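Local coordinates for protein citrinin polyketide synthase (Monascus purpureus, PDB 5MPT) that builds the keto-aldehyde precursor of the mycotoxin citrinin by condensing malonyl-CoA units, here represented by its C-methyltransferase domain with S-adenosyl-L-homocysteine bound, at residues H280-T285 / R303-D308; R299-I304 / V357-V362. All blocks are in the same frame, centred on the assembly; numbering follows the deposited sequence.

Both contacts involve helix 294-304 of the methyltransferase domain, and Arg-303 and Ile-304 belong to both. Contact 1 joins the helix end and the residues after it to strand 279-285; contact 2 joins the same helix to the loop leading into edge strand 361-364. Their centres are 8 Å apart and their side chains meet directly: Ile-282 CD1 lies 3.6 Å from Ile-301 CG2, and Leu-305 CD1 lies 3.9 Å from Tyr-359 CE2. Contact 1 reaches the bound S-adenosyl-L-homocysteine through Thr-285, whereas in contact 2 the side chain of Ile-301 stays about 9 Å from the ligand and about 9 Å from that of active-site Glu-315.

Contact 1: residues H280-T285 / R303-D308; sequences HIILAT and RILRPD. With SAH (S-adenosyl-L-homocysteine), chain B.
His-280 and Arg-306 run side by side, imidazole and guanidinium planes 23° apart. Arg-306 CD sits 3.5 Å from the centroid of the His-280 ring, almost on its normal, a CH-pi contact; NE lies above the rim of the same face, 3.1 Å from His-280 NE2, but the angle is too poor for a hydrogen bond. Both imidazole nitrogens are used instead by backbone groups, ND1 by Arg-209 N and NE2 by Ser-10 O, which fixes the ring's rotation. The salt bridge lies within 303-308: bent at chi3 (51°), Arg-306 grips Asp-308 side-on, NE to OD1 at 3.0 Å and NH2 to OD2 at 2.9 Å, both on the syn side, though somewhat out of the carboxylate plane. In the Rossmann-like methyltransferase fold these segments belong to the beta-alpha-beta crossover from strand 279-285 through helix 294-304 to the parallel neighbour 309-316. The apolar part of the contact is centred on Ile-282, whose CD1 meets Leu-305 CD2 at 3.6 Å and Ile-304 CG2 at 3.8 Å; Met-213 of strand 208-213 touches both isoleucines. At the far end of the strand, Thr-285 O accepts a hydrogen bond of 2.9 Å from the amino N of S-adenosyl-L-homocysteine.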
ATOM      1  N   HIS A 280      17.759   8.611 -11.920  1.00 21.81           N
ATOM      2  CA  HIS A 280      18.609   7.863 -10.988  1.00 20.15           C
ATOM      3  C   HIS A 280      17.803   6.951 -10.082  1.00 18.87           C
ATOM      4  O   HIS A 280      18.230   5.828  -9.785  1.00 19.16           O
ATOM      5  CB  HIS A 280      19.409   8.814 -10.090  1.00 19.14           C
ATOM      6  CG  HIS A 280      20.420   9.622 -10.830  1.00 19.98           C
ATOM      7  ND1 HIS A 280      20.138  10.873 -11.334  1.00 20.16           N
ATOM      8  CD2 HIS A 280      21.710   9.365 -11.144  1.00 20.95           C
ATOM      9  CE1 HIS A 280      21.217  11.353 -11.930  1.00 21.62           C
ATOM     10  NE2 HIS A 280      22.175  10.451 -11.838  1.00 21.00           N
ATOM     11  N   ILE A 281      16.635   7.416  -9.656  1.00 16.57           N
ATOM     12  CA  ILE A 281      15.823   6.773  -8.628  1.00 14.52           C
ATOM     13  C   ILE A 281      14.369   6.844  -9.029  1.00 17.25           C
ATOM     14  O   ILE A 281      13.853   7.922  -9.349  1.00 19.44           O
ATOM     15  CB  ILE A 281      16.013   7.456  -7.261  1.00 15.70           C
ATOM     16  CG1 ILE A 281      17.478   7.502  -6.898  1.00 18.99           C
ATOM     17  CG2 ILE A 281      15.198   6.764  -6.198  1.00 15.71           C
ATOM     18  CD1 ILE A 281      17.727   8.315  -5.623  1.00 22.33           C
ATOM     19  N   ILE A 282      13.695   5.702  -9.003  1.00 20.86           N
ATOM     20  CA  ILE A 282      12.245   5.669  -9.063  1.00 21.21           C
ATOM     21  C   ILE A 282      11.719   5.171  -7.726  1.00 20.99           C
ATOM     22  O   ILE A 282      12.080   4.083  -7.267  1.00 21.08           O
ATOM     23  CB  ILE A 282      11.734   4.818 -10.227  1.00 20.32           C
ATOM     24  CG1 ILE A 282      12.087   5.562 -11.505  1.00 19.69           C
ATOM     25  CG2 ILE A 282      10.195   4.601 -10.139  1.00 18.87           C
ATOM     26  CD1 ILE A 282      11.859   4.806 -12.731  1.00 22.68           C
ATOM     27  N   LEU A 283      10.921   6.013  -7.099  1.00 19.60           N
ATOM     28  CA  LEU A 283      10.168   5.717  -5.887  1.00 20.13           C
ATOM     29  C   LEU A 283       8.756   5.293  -6.261  1.00 19.45           C
ATOM     30  O   LEU A 283       8.159   5.904  -7.140  1.00 21.76           O
ATOM     31  CB  LEU A 283      10.122   6.960  -5.000  1.00 20.58           C
ATOM     32  CG  LEU A 283      11.460   7.490  -4.478  1.00 24.12           C
ATOM     33  CD1 LEU A 283      11.238   8.665  -3.538  1.00 25.74           C
ATOM     34  CD2 LEU A 283      12.258   6.402  -3.795  1.00 24.42           C
ATOM     35  N   ALA A 284       8.206   4.268  -5.577  1.00 19.30           N
ATOM     36  CA  ALA A 284       6.884   3.744  -5.947  1.00 17.81           C
ATOM     37  C   ALA A 284       6.302   3.064  -4.710  1.00 18.74           C
ATOM     38  O   ALA A 284       6.661   1.921  -4.400  1.00 20.13           O
ATOM     39  CB  ALA A 284       6.974   2.785  -7.127  1.00 14.87           C
ATOM     40  N   THR A 285       5.387   3.755  -4.042  1.00 19.35           N
ATOM     41  CA  THR A 285       4.799   3.273  -2.797  1.00 18.22           C
ATOM     42  C   THR A 285       3.405   2.757  -3.089  1.00 18.63           C
ATOM     43  O   THR A 285       2.495   3.547  -3.360  1.00 21.51           O
ATOM     44  CB  THR A 285       4.769   4.386  -1.756  1.00 18.42           C
ATOM     45  OG1 THR A 285       6.112   4.766  -1.454  1.00 20.84           O
ATOM     46  CG2 THR A 285       3.986   3.973  -0.493  1.00 17.90           C
ATOM     47  N   ARG A 303      13.181   0.864 -18.049  1.00 24.55           N
ATOM     48  CA  ARG A 303      13.637   1.623 -19.208  1.00 24.07           C
ATOM     49  C   ARG A 303      13.763   3.104 -18.889  1.00 23.88           C
ATOM     50  O   ARG A 303      14.533   3.809 -19.541  1.00 22.88           O
ATOM     51  CB  ARG A 303      12.655   1.382 -20.362  1.00 26.19           C
ATOM     52  CG  ARG A 303      13.049   2.016 -21.719  1.00 31.55           C
ATOM     53  CD  ARG A 303      14.437   1.593 -22.209  1.00 39.32           C
ATOM     54  NE  ARG A 303      14.535   0.151 -22.454  1.00 46.62           N
ATOM     55  CZ  ARG A 303      14.730  -0.415 -23.644  1.00 51.54           C
ATOM     56  NH1 ARG A 303      14.869   0.322 -24.740  1.00 49.57           N
ATOM     57  NH2 ARG A 303      14.797  -1.736 -23.733  1.00 55.92           N
ATOM     58  N   ILE A 304      13.034   3.577 -17.880  1.00 20.37           N
ATOM     59  CA  ILE A 304      13.123   4.963 -17.434  1.00 21.29           C
ATOM     60  C   ILE A 304      14.350   5.188 -16.559  1.00 19.72           C
ATOM     61  O   ILE A 304      14.800   6.331 -16.416  1.00 22.77           O
ATOM     62  CB  ILE A 304      11.822   5.326 -16.696  1.00 24.40           C
ATOM     63  CG1 ILE A 304      10.638   5.276 -17.685  1.00 29.32           C
ATOM     64  CG2 ILE A 304      11.875   6.705 -16.070  1.00 25.47           C
ATOM     65  CD1 ILE A 304       9.260   5.258 -17.009  1.00 30.91           C
ATOM     66  N   LEU A 305      14.929   4.126 -16.020  1.00 19.24           N
ATOM     67  CA  LEU A 305      16.104   4.267 -15.163  1.00 19.97           C
ATOM     68  C   LEU A 305      17.348   4.441 -16.002  1.00 22.24           C
ATOM     69  O   LEU A 305      17.534   3.770 -17.025  1.00 22.25           O
ATOM     70  CB  LEU A 305      16.300   3.047 -14.269  1.00 20.74           C
ATOM     71  CG  LEU A 305      15.256   2.884 -13.165  1.00 23.00           C
ATOM     72  CD1 LEU A 305      15.443   1.593 -12.394  1.00 25.40           C
ATOM     73  CD2 LEU A 305      15.309   4.063 -12.203  1.00 22.90           C
ATOM     74  N   ARG A 306      18.209   5.347 -15.552  1.00 23.35           N
ATOM     75  CA  ARG A 306      19.592   5.321 -15.991  1.00 22.16           C
ATOM     76  C   ARG A 306      20.212   3.963 -15.652  1.00 22.03           C
ATOM     77  O   ARG A 306      19.784   3.303 -14.700  1.00 21.08           O
ATOM     78  CB  ARG A 306      20.387   6.423 -15.302  1.00 20.23           C
ATOM     79  CG  ARG A 306      19.925   7.838 -15.581  1.00 19.79           C
ATOM     80  CD  ARG A 306      20.453   8.767 -14.515  1.00 22.01           C
ATOM     81  NE  ARG A 306      21.899   8.611 -14.320  1.00 24.00           N
ATOM     82  CZ  ARG A 306      22.825   9.354 -14.941  1.00 26.15           C
ATOM     83  NH1 ARG A 306      22.442  10.321 -15.739  1.00 26.05           N
ATOM     84  NH2 ARG A 306      24.134   9.169 -14.716  1.00 27.84           N
ATOM     85  N   PRO A 307      21.242   3.538 -16.398  1.00 21.87           N
ATOM     86  CA  PRO A 307      21.936   2.278 -16.075  1.00 22.12           C
ATOM     87  C   PRO A 307      22.482   2.230 -14.669  1.00 22.16           C
ATOM     88  O   PRO A 307      22.600   1.136 -14.103  1.00 23.55           O
ATOM     89  CB  PRO A 307      23.084   2.243 -17.103  1.00 26.01           C
ATOM     90  CG  PRO A 307      22.605   3.013 -18.201  1.00 28.28           C
ATOM     91  CD  PRO A 307      21.722   4.096 -17.669  1.00 24.31           C
ATOM     92  N   ASP A 308      22.842   3.373 -14.094  1.00 22.05           N
ATOM     93  CA  ASP A 308      23.361   3.410 -12.737  1.00 21.83           C
ATOM     94  C   ASP A 308      22.262   3.602 -11.690  1.00 21.13           C
ATOM     95  O   ASP A 308      22.577   3.739 -10.505  1.00 20.09           O
ATOM     96  CB  ASP A 308      24.441   4.501 -12.593  1.00 23.13           C
ATOM     97  CG  ASP A 308      23.920   5.909 -12.865  1.00 23.99           C
ATOM     98  OD1 ASP A 308      22.715   6.088 -12.942  1.00 24.03           O
ATOM     99  OD2 ASP A 308      24.708   6.870 -13.010  1.00 23.27           O
TER
HETATM  100  N   SAH B2201       1.638   6.344  -2.989  1.00 23.29           N
HETATM  101  CA  SAH B2201       0.195   6.500  -2.637  1.00 23.82           C
HETATM  102  CB  SAH B2201      -0.459   5.387  -1.826  1.00 24.69           C
HETATM  103  CG  SAH B2201      -0.767   4.123  -2.608  1.00 24.25           C
HETATM  104  SD  SAH B2201      -2.345   4.417  -3.479  1.00 25.90           S
HETATM  105  C   SAH B2201       0.054   7.822  -1.831  1.00 24.99           C
HETATM  106  O   SAH B2201      -1.144   8.350  -1.969  1.00 26.98           O
HETATM  107  OXT SAH B2201       0.918   8.287  -1.130  1.00 24.69           O
HETATM  108  C5' SAH B2201      -1.967   3.883  -5.169  1.00 25.52           C
HETATM  109  C4' SAH B2201      -1.687   5.102  -6.024  1.00 24.83           C
HETATM  110  O4' SAH B2201      -1.269   4.581  -7.304  1.00 27.15           O
HETATM  111  C3' SAH B2201      -2.895   6.011  -6.290  1.00 25.50           C
HETATM  112  O3' SAH B2201      -2.446   7.355  -6.144  1.00 23.61           O
HETATM  113  C2' SAH B2201      -3.282   5.677  -7.741  1.00 26.24           C
HETATM  114  O2' SAH B2201      -3.823   6.798  -8.437  1.00 26.86           O
HETATM  115  C1' SAH B2201      -1.926   5.294  -8.322  1.00 26.67           C
HETATM  116  N9  SAH B2201      -1.956   4.446  -9.508  1.00 24.65           N
HETATM  117  C8  SAH B2201      -2.780   3.385  -9.771  1.00 25.96           C
HETATM  118  N7  SAH B2201      -2.601   2.843 -10.952  1.00 25.94           N
HETATM  119  C5  SAH B2201      -1.587   3.609 -11.512  1.00 23.73           C
HETATM  120  C6  SAH B2201      -0.933   3.557 -12.758  1.00 23.80           C
HETATM  121  N6  SAH B2201      -1.239   2.688 -13.729  1.00 23.45           N
HETATM  122  N1  SAH B2201       0.035   4.464 -12.991  1.00 23.82           N
HETATM  123  C2  SAH B2201       0.329   5.360 -12.044  1.00 22.92           C
HETATM  124  N3  SAH B2201      -0.210   5.507 -10.833  1.00 22.76           N
HETATM  125  C4  SAH B2201      -1.175   4.595 -10.628  1.00 23.11           C

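Contact 2: residues R299-I304 / V357-V362; sequences RNIHRI and VGYGHV
With chi1 at -168°, His-302 turns CG away from its own backbone N and points the edge of its ring at the face of Tyr-359, whose CG lies anti to its carbonyl carbon (chi1 -68°). The two aromatic rings form an edge-to-face pair, planes at 86° and centroids 4.8 Å apart: His-302 CD2 comes down over the centre of the tyrosine face, 3.6 Å above its plane. His-302 NE2 is hydrogen-bonded to Ala-382 O, just past strand 375-381, and this bond would hold the imidazole in that orientation. The tyrosine hydroxyl donates to Thr-298 O on the helix. Tyr-359 OH also lies 3.1 Å from His-302 N, at an angle unfit for a hydrogen bond. Ile-301 CG2 packs tightly at the ring's edge, only 3.1 Å from Tyr-359 OH. These residues join helix 294-304 to the turn between helix 347-356 and strand 361-364, the edge strand that runs antiparallel beside 375-381; the resulting strand order 3-2-1-4-5-7-6 is the hallmark of class I methyltransferases. Helix 347-356 closes in a Schellman motif, Gly-358 taking the positive phi while two bonds run back into the last turn. Nearer solvent the contacts are less certain: in one of two modelled conformers of Arg-299, Val-357 CG1 rests against one face of the guanidinium, 3.4 Å from Arg-299 NH2. In that conformer a water at the guanidinium edge accepts from Arg-299 NE at 2.7 Å and gives a weak hydrogen bond of 3.3 Å to Val-357 O.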
ATOM      1  N   ARG A 299       9.233  -3.621 -16.242  0.60 27.85           N
ATOM      2  CA  ARG A 299      10.048  -3.411 -17.433  0.60 31.68           C
ATOM      3  C   ARG A 299       9.976  -1.957 -17.882  0.60 27.51           C
ATOM      4  O   ARG A 299      11.001  -1.337 -18.201  0.60 27.12           O
ATOM      5  CB  ARG A 299       9.597  -4.349 -18.552  0.60 37.63           C
ATOM      6  CG  ARG A 299      10.517  -4.315 -19.779  0.60 45.96           C
ATOM      7  CD  ARG A 299      10.131  -5.349 -20.814  0.60 52.95           C
ATOM      8  NE  ARG A 299      10.495  -6.714 -20.429  0.60 55.95           N
ATOM      9  CZ  ARG A 299       9.633  -7.680 -20.115  0.60 68.25           C
ATOM     10  NH1 ARG A 299       8.320  -7.463 -20.128  0.60 74.97           N
ATOM     11  NH2 ARG A 299      10.089  -8.882 -19.789  0.60 66.20           N
ATOM     12  N   ASN A 300       8.768  -1.391 -17.912  1.00 26.54           N
ATOM     13  CA  ASN A 300       8.617   0.024 -18.219  1.00 24.62           C
ATOM     14  C   ASN A 300       9.473   0.873 -17.288  1.00 22.11           C
ATOM     15  O   ASN A 300      10.190   1.775 -17.728  1.00 23.04           O
ATOM     16  CB  ASN A 300       7.153   0.445 -18.109  1.00 26.54           C
ATOM     17  CG  ASN A 300       6.263  -0.194 -19.157  1.00 29.29           C
ATOM     18  OD1 ASN A 300       6.719  -0.609 -20.223  1.00 30.51           O
ATOM     19  ND2 ASN A 300       4.981  -0.240 -18.868  1.00 29.63           N
ATOM     20  N   ILE A 301       9.385   0.602 -15.980  1.00 21.86           N
ATOM     21  CA  ILE A 301      10.177   1.335 -15.004  1.00 22.80           C
ATOM     22  C   ILE A 301      11.658   1.175 -15.303  1.00 22.03           C
ATOM     23  O   ILE A 301      12.432   2.142 -15.247  1.00 20.91           O
ATOM     24  CB  ILE A 301       9.800   0.853 -13.593  1.00 24.23           C
ATOM     25  CG1 ILE A 301       8.358   1.315 -13.306  1.00 25.47           C
ATOM     26  CG2 ILE A 301      10.847   1.302 -12.614  1.00 21.14           C
ATOM     27  CD1 ILE A 301       7.736   0.712 -12.049  1.00 24.80           C
ATOM     28  N   HIS A 302      12.086  -0.048 -15.619  1.00 21.88           N
ATOM     29  CA  HIS A 302      13.495  -0.275 -15.922  1.00 22.75           C
ATOM     30  C   HIS A 302      13.989   0.658 -17.015  1.00 23.28           C
ATOM     31  O   HIS A 302      15.088   1.210 -16.925  1.00 22.79           O
ATOM     32  CB  HIS A 302      13.719  -1.727 -16.341  1.00 23.20           C
ATOM     33  CG  HIS A 302      15.155  -2.114 -16.397  1.00 24.42           C
ATOM     34  ND1 HIS A 302      15.915  -2.001 -17.541  1.00 27.88           N
ATOM     35  CD2 HIS A 302      15.976  -2.617 -15.450  1.00 21.70           C
ATOM     36  CE1 HIS A 302      17.147  -2.412 -17.289  1.00 27.72           C
ATOM     37  NE2 HIS A 302      17.218  -2.775 -16.018  1.00 24.40           N
ATOM     38  N   ARG A 303      13.181   0.864 -18.049  1.00 24.55           N
ATOM     39  CA  ARG A 303      13.637   1.623 -19.208  1.00 24.07           C
ATOM     40  C   ARG A 303      13.763   3.104 -18.889  1.00 23.88           C
ATOM     41  O   ARG A 303      14.533   3.809 -19.541  1.00 22.88           O
ATOM     42  CB  ARG A 303      12.655   1.382 -20.362  1.00 26.19           C
ATOM     43  CG  ARG A 303      13.049   2.016 -21.719  1.00 31.55           C
ATOM     44  CD  ARG A 303      14.437   1.593 -22.209  1.00 39.32           C
ATOM     45  NE  ARG A 303      14.535   0.151 -22.454  1.00 46.62           N
ATOM     46  CZ  ARG A 303      14.730  -0.415 -23.644  1.00 51.54           C
ATOM     47  NH1 ARG A 303      14.869   0.322 -24.740  1.00 49.57           N
ATOM     48  NH2 ARG A 303      14.797  -1.736 -23.733  1.00 55.92           N
ATOM     49  N   ILE A 304      13.034   3.577 -17.880  1.00 20.37           N
ATOM     50  CA  ILE A 304      13.123   4.963 -17.434  1.00 21.29           C
ATOM     51  C   ILE A 304      14.350   5.188 -16.559  1.00 19.72           C
ATOM     52  O   ILE A 304      14.800   6.331 -16.416  1.00 22.77           O
ATOM     53  CB  ILE A 304      11.822   5.326 -16.696  1.00 24.40           C
ATOM     54  CG1 ILE A 304      10.638   5.276 -17.685  1.00 29.32           C
ATOM     55  CG2 ILE A 304      11.875   6.705 -16.070  1.00 25.47           C
ATOM     56  CD1 ILE A 304       9.260   5.258 -17.009  1.00 30.91           C
ATOM     57  N   VAL A 357      12.971  -9.154 -15.975  1.00 28.66           N
ATOM     58  CA  VAL A 357      12.877  -8.025 -16.897  1.00 27.00           C
ATOM     59  C   VAL A 357      14.174  -7.218 -16.970  1.00 28.40           C
ATOM     60  O   VAL A 357      14.213  -6.193 -17.652  1.00 27.97           O
ATOM     61  CB  VAL A 357      11.687  -7.116 -16.559  1.00 26.32           C
ATOM     62  CG1 VAL A 357      10.408  -7.958 -16.506  1.00 25.86           C
ATOM     63  CG2 VAL A 357      11.887  -6.346 -15.258  1.00 24.53           C
ATOM     64  N   GLY A 358      15.231  -7.644 -16.283  1.00 29.53           N
ATOM     65  CA  GLY A 358      16.541  -7.034 -16.475  1.00 30.96           C
ATOM     66  C   GLY A 358      17.125  -6.326 -15.276  1.00 26.91           C
ATOM     67  O   GLY A 358      18.217  -5.760 -15.406  1.00 27.15           O
ATOM     68  N   TYR A 359      16.490  -6.289 -14.108  1.00 23.79           N
ATOM     69  CA  TYR A 359      17.141  -5.685 -12.954  1.00 20.60           C
ATOM     70  C   TYR A 359      18.264  -6.597 -12.473  1.00 26.22           C
ATOM     71  O   TYR A 359      18.134  -7.822 -12.494  1.00 31.71           O
ATOM     72  CB  TYR A 359      16.123  -5.444 -11.845  1.00 18.29           C
ATOM     73  CG  TYR A 359      15.067  -4.379 -12.129  1.00 17.09           C
ATOM     74  CD1 TYR A 359      13.900  -4.683 -12.827  1.00 18.62           C
ATOM     75  CD2 TYR A 359      15.274  -3.060 -11.743  1.00 16.13           C
ATOM     76  CE1 TYR A 359      12.934  -3.699 -13.077  1.00 17.94           C
ATOM     77  CE2 TYR A 359      14.332  -2.087 -11.980  1.00 15.45           C
ATOM     78  CZ  TYR A 359      13.173  -2.406 -12.663  1.00 17.98           C
ATOM     79  OH  TYR A 359      12.239  -1.430 -12.898  1.00 19.18           O
ATOM     80  N   GLY A 360      19.382  -6.002 -12.056  1.00 26.73           N
ATOM     81  CA  GLY A 360      20.585  -6.777 -11.805  1.00 31.98           C
ATOM     82  C   GLY A 360      20.817  -7.151 -10.358  1.00 35.91           C
ATOM     83  O   GLY A 360      21.614  -8.046 -10.056  1.00 42.54           O
ATOM     84  N   HIS A 361      20.125  -6.477  -9.450  1.00 31.80           N
ATOM     85  CA  HIS A 361      20.303  -6.720  -8.023  1.00 27.77           C
ATOM     86  C   HIS A 361      19.005  -6.383  -7.324  1.00 28.64           C
ATOM     87  O   HIS A 361      18.469  -5.294  -7.534  1.00 27.60           O
ATOM     88  CB  HIS A 361      21.419  -5.874  -7.428  1.00 28.68           C
ATOM     89  CG  HIS A 361      21.617  -6.078  -5.953  1.00 31.99           C
ATOM     90  ND1 HIS A 361      22.339  -7.133  -5.439  1.00 38.85           N
ATOM     91  CD2 HIS A 361      21.193  -5.359  -4.883  1.00 30.78           C
ATOM     92  CE1 HIS A 361      22.371  -7.045  -4.121  1.00 39.29           C
ATOM     93  NE2 HIS A 361      21.687  -5.974  -3.758  1.00 34.10           N
ATOM     94  N   VAL A 362      18.515  -7.303  -6.497  1.00 28.04           N
ATOM     95  CA  VAL A 362      17.289  -7.098  -5.733  1.00 24.56           C
ATOM     96  C   VAL A 362      17.566  -7.393  -4.269  1.00 22.57           C
ATOM     97  O   VAL A 362      18.168  -8.422  -3.939  1.00 24.05           O
ATOM     98  CB  VAL A 362      16.136  -7.986  -6.227  1.00 22.74           C
ATOM     99  CG1 VAL A 362      14.879  -7.723  -5.397  1.00 20.66           C
ATOM    100  CG2 VAL A 362      15.912  -7.776  -7.749  1.00 23.41           C
TER
HETATM  101  O   HOH W   1      13.087  -7.367 -20.555  1.00 38.93           O